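Local coordinates for effector protein HopAB2 (Pseudomonas syringae pv. tomato, PDB 3HGL), which is recognised by the tomato resistance protein Pto, triggering a hypersensitive response, and suppresses programmed cell death and immunity in susceptible plants, at residues Val6-Ser11 against Ser65-Glu70; Gln14-Glu19 against Asn47-His52. All blocks are in the same frame, centred on the assembly; numbering follows the deposited sequence.

Contact 1: residues Val6-Ser11 against Ser65-Glu70; sequences VAHANS and SELAIE
Leu67 and Glu70, the two residues that meet Val6, His8 and Ala9, sit at the start of a helix held by an N-cap: Ala68 N donates to Ser65 OG at 3.1 Å, nearly straight at 171°. No hydrogen bond crosses between the segments themselves, and what joins them is van der Waals contact. Leu67 reaches His8 with both methyls. With CG anti to the backbone N, its branch swings toward helix 5-18, and CD1 comes over one face of the imidazole, 3.9 Å from the ring centroid and 24° off the normal, a CH-pi contact. CD1 is displaced toward the rim on the CG side, where it lies 3.6 Å from His8 CG, while CD2 takes the other end of the ring, 3.7 Å from His8 NE2. The leucine and histidine side chains cross at about a right angle.

Next to His8, Ala9 CB presses against the base of Glu70, about one turn beyond Leu67, at 3.6 Å from Glu70 CB, so the small methyl meets the glutamate where its side chain leaves the backbone. From there Glu70 bends at chi2, which carries its carboxylate back toward Val6. Val6 CG2, the branch beside the backbone N, lies 3.4 Å from Glu70 OE1, a van der Waals contact at the exposed edge. The small Ala9 suits a close crossing: the axes of the two short helical pieces approach to 8.6 Å, with their directions 56° apart. Together the segments bury 262 Å².

Within this all-helical Pto-interaction region, the contact lays the start of helix 66-80 across the start of helix 5-18. Phe53, in the loop after helix 43-52, packs on Leu67, Ala5 touches Glu70, and Met34 of helix 23-35 lies against Ala68 and Ile69.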
loop_
_atom_site.group_PDB
_atom_site.type_symbol
_atom_site.label_atom_id
_atom_site.label_comp_id
_atom_site.label_asym_id
_atom_site.label_seq_id
_atom_site.Cartn_x
_atom_site.Cartn_y
_atom_site.Cartn_z
ATOM N N VAL A 6 1.630 -8.645 -9.491
ATOM C CA VAL A 6 0.327 -8.098 -9.863
ATOM C C VAL A 6 -0.767 -8.760 -9.026
ATOM O O VAL A 6 -1.603 -8.080 -8.422
ATOM C CB VAL A 6 0.029 -8.322 -11.368
ATOM C CG1 VAL A 6 -1.372 -7.833 -11.709
ATOM C CG2 VAL A 6 1.055 -7.579 -12.211
ATOM N N ALA A 7 -0.750 -10.090 -8.978
ATOM C CA ALA A 7 -1.743 -10.824 -8.202
ATOM C C ALA A 7 -1.613 -10.444 -6.727
ATOM O O ALA A 7 -2.612 -10.263 -6.030
ATOM C CB ALA A 7 -1.547 -12.334 -8.381
ATOM N N HIS A 8 -0.374 -10.326 -6.265
ATOM C CA HIS A 8 -0.082 -9.966 -4.877
ATOM C C HIS A 8 -0.714 -8.599 -4.562
ATOM O O HIS A 8 -1.433 -8.449 -3.575
ATOM C CB HIS A 8 1.437 -9.912 -4.675
ATOM C CG HIS A 8 1.868 -9.850 -3.240
ATOM N ND1 HIS A 8 1.011 -9.523 -2.210
ATOM C CD2 HIS A 8 3.081 -10.037 -2.671
ATOM C CE1 HIS A 8 1.679 -9.512 -1.070
ATOM N NE2 HIS A 8 2.939 -9.820 -1.322
ATOM N N ALA A 9 -0.445 -7.613 -5.416
ATOM C CA ALA A 9 -0.985 -6.266 -5.239
ATOM C C ALA A 9 -2.516 -6.271 -5.195
ATOM O O ALA A 9 -3.124 -5.614 -4.344
ATOM C CB ALA A 9 -0.492 -5.352 -6.370
ATOM N N ASN A 10 -3.146 -7.000 -6.114
ATOM C CA ASN A 10 -4.604 -7.061 -6.129
ATOM C C ASN A 10 -5.146 -7.625 -4.813
ATOM O O ASN A 10 -6.176 -7.172 -4.317
ATOM C CB ASN A 10 -5.111 -7.912 -7.301
ATOM C CG ASN A 10 -4.943 -7.218 -8.647
ATOM O OD1 ASN A 10 -5.096 -5.998 -8.754
ATOM N ND2 ASN A 10 -4.642 -7.996 -9.685
ATOM N N SER A 11 -4.449 -8.607 -4.245
ATOM C CA SER A 11 -4.882 -9.209 -2.987
ATOM C C SER A 11 -4.780 -8.216 -1.836
ATOM O O SER A 11 -5.607 -8.224 -0.922
ATOM C CB SER A 11 -4.044 -10.451 -2.673
ATOM O OG SER A 11 -4.278 -11.469 -3.637
ATOM N N SER A 65 10.137 -0.463 -5.767
ATOM C CA SER A 65 9.610 -1.782 -5.420
ATOM C C SER A 65 8.577 -2.235 -6.445
ATOM O O SER A 65 7.614 -1.519 -6.726
ATOM C CB SER A 65 8.955 -1.759 -4.040
ATOM O OG SER A 65 8.158 -2.919 -3.865
ATOM N N GLU A 66 8.769 -3.429 -6.994
ATOM C CA GLU A 66 7.844 -3.958 -7.991
ATOM C C GLU A 66 6.448 -4.116 -7.393
ATOM O O GLU A 66 5.444 -3.839 -8.050
ATOM C CB GLU A 66 8.336 -5.314 -8.503
ATOM C CG GLU A 66 7.670 -5.774 -9.794
ATOM C CD GLU A 66 8.032 -7.204 -10.154
ATOM O OE1 GLU A 66 9.225 -7.560 -10.048
ATOM O OE2 GLU A 66 7.130 -7.974 -10.551
ATOM N N LEU A 67 6.386 -4.563 -6.142
ATOM C CA LEU A 67 5.102 -4.749 -5.477
ATOM C C LEU A 67 4.425 -3.402 -5.227
ATOM O O LEU A 67 3.229 -3.251 -5.470
ATOM C CB LEU A 67 5.292 -5.495 -4.150
ATOM C CG LEU A 67 4.026 -5.762 -3.324
ATOM C CD1 LEU A 67 3.020 -6.566 -4.150
ATOM C CD2 LEU A 67 4.397 -6.527 -2.055
ATOM N N ALA A 68 5.192 -2.431 -4.741
ATOM C CA ALA A 68 4.659 -1.093 -4.466
ATOM C C ALA A 68 4.100 -0.465 -5.744
ATOM O O ALA A 68 3.018 0.128 -5.739
ATOM C CB ALA A 68 5.751 -0.201 -3.886
ATOM N N ILE A 69 4.850 -0.591 -6.836
ATOM C CA ILE A 69 4.421 -0.046 -8.119
ATOM C C ILE A 69 3.090 -0.658 -8.546
ATOM O O ILE A 69 2.180 0.058 -8.954
ATOM C CB ILE A 69 5.498 -0.303 -9.206
ATOM C CG1 ILE A 69 6.742 0.543 -8.898
ATOM C CG2 ILE A 69 4.944 0.029 -10.602
ATOM C CD1 ILE A 69 7.931 0.255 -9.799
ATOM N N GLU A 70 2.972 -1.980 -8.447
ATOM C CA GLU A 70 1.730 -2.654 -8.819
ATOM C C GLU A 70 0.608 -2.277 -7.857
ATOM O O GLU A 70 -0.547 -2.125 -8.256
ATOM C CB GLU A 70 1.919 -4.175 -8.818
ATOM C CG GLU A 70 2.846 -4.692 -9.910
ATOM C CD GLU A 70 2.423 -4.241 -11.304
ATOM O OE1 GLU A 70 1.206 -4.194 -11.583
ATOM O OE2 GLU A 70 3.312 -3.945 -12.127
#

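Contact 2: residues Gln14-Glu19 against Asn47-His52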
loop_
_atom_site.group_PDB
_atom_site.type_symbol
_atom_site.label_atom_id
_atom_site.label_comp_id
_atom_site.label_asym_id
_atom_site.label_seq_id
_atom_site.Cartn_x
_atom_site.Cartn_y
_atom_site.Cartn_z
ATOM N N GLN A 14 -7.759 -6.050 -1.851
ATOM C CA GLN A 14 -8.876 -6.812 -1.301
ATOM C C GLN A 14 -8.806 -6.821 0.221
ATOM O O GLN A 14 -9.817 -6.626 0.901
ATOM C CB GLN A 14 -8.838 -8.253 -1.821
ATOM C CG GLN A 14 -9.045 -8.381 -3.317
ATOM C CD GLN A 14 -10.468 -8.070 -3.725
ATOM O OE1 GLN A 14 -11.400 -8.785 -3.356
ATOM N NE2 GLN A 14 -10.646 -6.996 -4.481
ATOM N N GLN A 15 -7.608 -7.045 0.752
ATOM C CA GLN A 15 -7.417 -7.081 2.197
ATOM C C GLN A 15 -7.759 -5.728 2.827
ATOM O O GLN A 15 -8.455 -5.670 3.842
ATOM C CB GLN A 15 -5.971 -7.464 2.535
ATOM C CG GLN A 15 -5.693 -7.578 4.031
ATOM C CD GLN A 15 -4.310 -8.127 4.335
ATOM O OE1 GLN A 15 -3.475 -8.271 3.442
ATOM N NE2 GLN A 15 -4.057 -8.428 5.609
ATOM N N LEU A 16 -7.274 -4.647 2.223
ATOM C CA LEU A 16 -7.547 -3.308 2.738
ATOM C C LEU A 16 -9.047 -3.040 2.800
ATOM O O LEU A 16 -9.571 -2.622 3.832
ATOM C CB LEU A 16 -6.874 -2.254 1.852
ATOM C CG LEU A 16 -5.350 -2.166 2.009
ATOM C CD1 LEU A 16 -4.747 -1.405 0.838
ATOM C CD2 LEU A 16 -5.016 -1.489 3.339
ATOM N N VAL A 17 -9.729 -3.278 1.686
ATOM C CA VAL A 17 -11.167 -3.062 1.606
ATOM C C VAL A 17 -11.885 -3.915 2.646
ATOM O O VAL A 17 -12.711 -3.417 3.411
ATOM C CB VAL A 17 -11.704 -3.415 0.197
ATOM C CG1 VAL A 17 -13.216 -3.228 0.146
ATOM C CG2 VAL A 17 -11.027 -2.539 -0.854
ATOM N N SER A 18 -11.553 -5.200 2.684
ATOM C CA SER A 18 -12.175 -6.121 3.628
ATOM C C SER A 18 -12.016 -5.668 5.076
ATOM O O SER A 18 -12.934 -5.809 5.882
ATOM C CB SER A 18 -11.581 -7.524 3.459
ATOM O OG SER A 18 -12.147 -8.428 4.390
ATOM N N GLU A 19 -10.856 -5.113 5.409
ATOM C CA GLU A 19 -10.624 -4.673 6.776
ATOM C C GLU A 19 -11.152 -3.273 7.098
ATOM O O GLU A 19 -10.911 -2.741 8.182
ATOM C CB GLU A 19 -9.132 -4.805 7.114
ATOM C CG GLU A 19 -8.710 -6.269 7.206
ATOM C CD GLU A 19 -7.299 -6.469 7.702
ATOM O OE1 GLU A 19 -6.910 -5.793 8.677
ATOM O OE2 GLU A 19 -6.579 -7.315 7.127
ATOM N N ASN A 47 -0.765 -2.317 10.044
ATOM C CA ASN A 47 -0.809 -3.750 10.328
ATOM C C ASN A 47 -0.785 -4.555 9.026
ATOM O O ASN A 47 -0.070 -5.556 8.908
ATOM C CB ASN A 47 -2.069 -4.086 11.132
ATOM C CG ASN A 47 -2.155 -5.560 11.499
ATOM O OD1 ASN A 47 -3.074 -6.263 11.080
ATOM N ND2 ASN A 47 -1.193 -6.031 12.283
ATOM N N ILE A 48 -1.554 -4.099 8.043
ATOM C CA ILE A 48 -1.614 -4.776 6.752
ATOM C C ILE A 48 -0.303 -4.661 5.974
ATOM O O ILE A 48 0.250 -5.664 5.529
ATOM C CB ILE A 48 -2.770 -4.220 5.891
ATOM C CG1 ILE A 48 -4.109 -4.597 6.534
ATOM C CG2 ILE A 48 -2.674 -4.761 4.460
ATOM C CD1 ILE A 48 -5.327 -4.018 5.838
ATOM N N PHE A 49 0.200 -3.442 5.817
ATOM C CA PHE A 49 1.447 -3.237 5.084
ATOM C C PHE A 49 2.645 -3.986 5.671
ATOM O O PHE A 49 3.533 -4.414 4.930
ATOM C CB PHE A 49 1.753 -1.738 4.971
ATOM C CG PHE A 49 0.985 -1.049 3.868
ATOM C CD1 PHE A 49 1.644 -0.574 2.737
ATOM C CD2 PHE A 49 -0.396 -0.902 3.948
ATOM C CE1 PHE A 49 0.940 0.038 1.701
ATOM C CE2 PHE A 49 -1.116 -0.290 2.915
ATOM C CZ PHE A 49 -0.445 0.180 1.790
ATOM N N ARG A 50 2.683 -4.155 6.989
ATOM C CA ARG A 50 3.799 -4.881 7.587
ATOM C C ARG A 50 3.829 -6.339 7.132
ATOM O O ARG A 50 4.891 -6.953 7.077
ATOM C CB ARG A 50 3.747 -4.792 9.115
ATOM C CG ARG A 50 4.354 -3.495 9.636
ATOM C CD ARG A 50 4.296 -3.376 11.154
ATOM N NE ARG A 50 5.031 -2.199 11.617
ATOM C CZ ARG A 50 5.034 -1.758 12.871
ATOM N NH1 ARG A 50 4.336 -2.392 13.803
ATOM N NH2 ARG A 50 5.735 -0.678 13.192
ATOM N N GLN A 51 2.664 -6.884 6.793
ATOM C CA GLN A 51 2.567 -8.268 6.322
ATOM C C GLN A 51 3.120 -8.429 4.902
ATOM O O GLN A 51 3.599 -9.503 4.527
ATOM C CB GLN A 51 1.103 -8.720 6.314
ATOM C CG GLN A 51 0.468 -8.866 7.677
ATOM C CD GLN A 51 -1.040 -9.036 7.601
ATOM O OE1 GLN A 51 -1.595 -9.344 6.542
ATOM N NE2 GLN A 51 -1.711 -8.845 8.732
ATOM N N HIS A 52 3.051 -7.353 4.124
ATOM C CA HIS A 52 3.478 -7.361 2.725
ATOM C C HIS A 52 4.813 -6.681 2.432
ATOM O O HIS A 52 5.422 -6.927 1.395
ATOM C CB HIS A 52 2.364 -6.734 1.884
ATOM C CG HIS A 52 1.049 -7.434 2.034
ATOM N ND1 HIS A 52 0.773 -8.630 1.411
ATOM C CD2 HIS A 52 -0.033 -7.151 2.798
ATOM C CE1 HIS A 52 -0.419 -9.058 1.785
ATOM N NE2 HIS A 52 -0.929 -8.178 2.628
HETATM O O HOH W 1 -4.957 -8.914 8.627
#
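Gln15 sends its extended chain straight across to the far end of segment 47-52, at Gln51 and His52, CG being anti to the backbone N (chi1 -178°). Its OE1 accepts from His52 NE2 at 2.7 Å; the donor meets the carbonyl at 150°, tilted a little from its plane, and OE1 lies close to the plane of the imidazole, which stands steeply to the amide. On the other branch NE2 donates to Gln51 OE1 at 2.8 Å and to Glu19 OE2 at 3.1 Å, both acceptors close to the amide plane. With a donor on OE1 and two acceptors on NE2, the amide's flip is fixed.

Leu16 turns inward, and its CD2 touches Ile48 CD1 at 3.6 Å and the edge of the Phe49 ring at CE2. This is antiparallel helix packing in the Pto-binding helical domain, 160° between directions and 10.8 Å between axes; Ile23 and Leu75 close around Leu16, and Phe41 stacks on Phe49.

Glu19, just past the helix end, lays its carboxylate against Ile48, with CD 3.7 Å from Ile48 CD1. Its OE2 also accepts from a water at 2.7 Å, which in turn takes a bond from Gln51 NE2.

How the contacts relate
From the N terminus, helix 5-18 enters both contacts, giving its first turns to contact 1 and its last turn to contact 2. The chain then runs through helix 23-35 and returns in helix 43-52, where contact 2 closes the shorter loop. It continues past helix 56-59 to helix 66-80, whose start closes the longer loop at contact 1, so contact 2 is nested inside contact 1. Their centres lie about 12 Å apart, and they meet where the rings of His8 and His52 pack together, with Leu67 beside the backbone of His52. Helix 5-18 is thereby tied to two later helices, one near each of its ends.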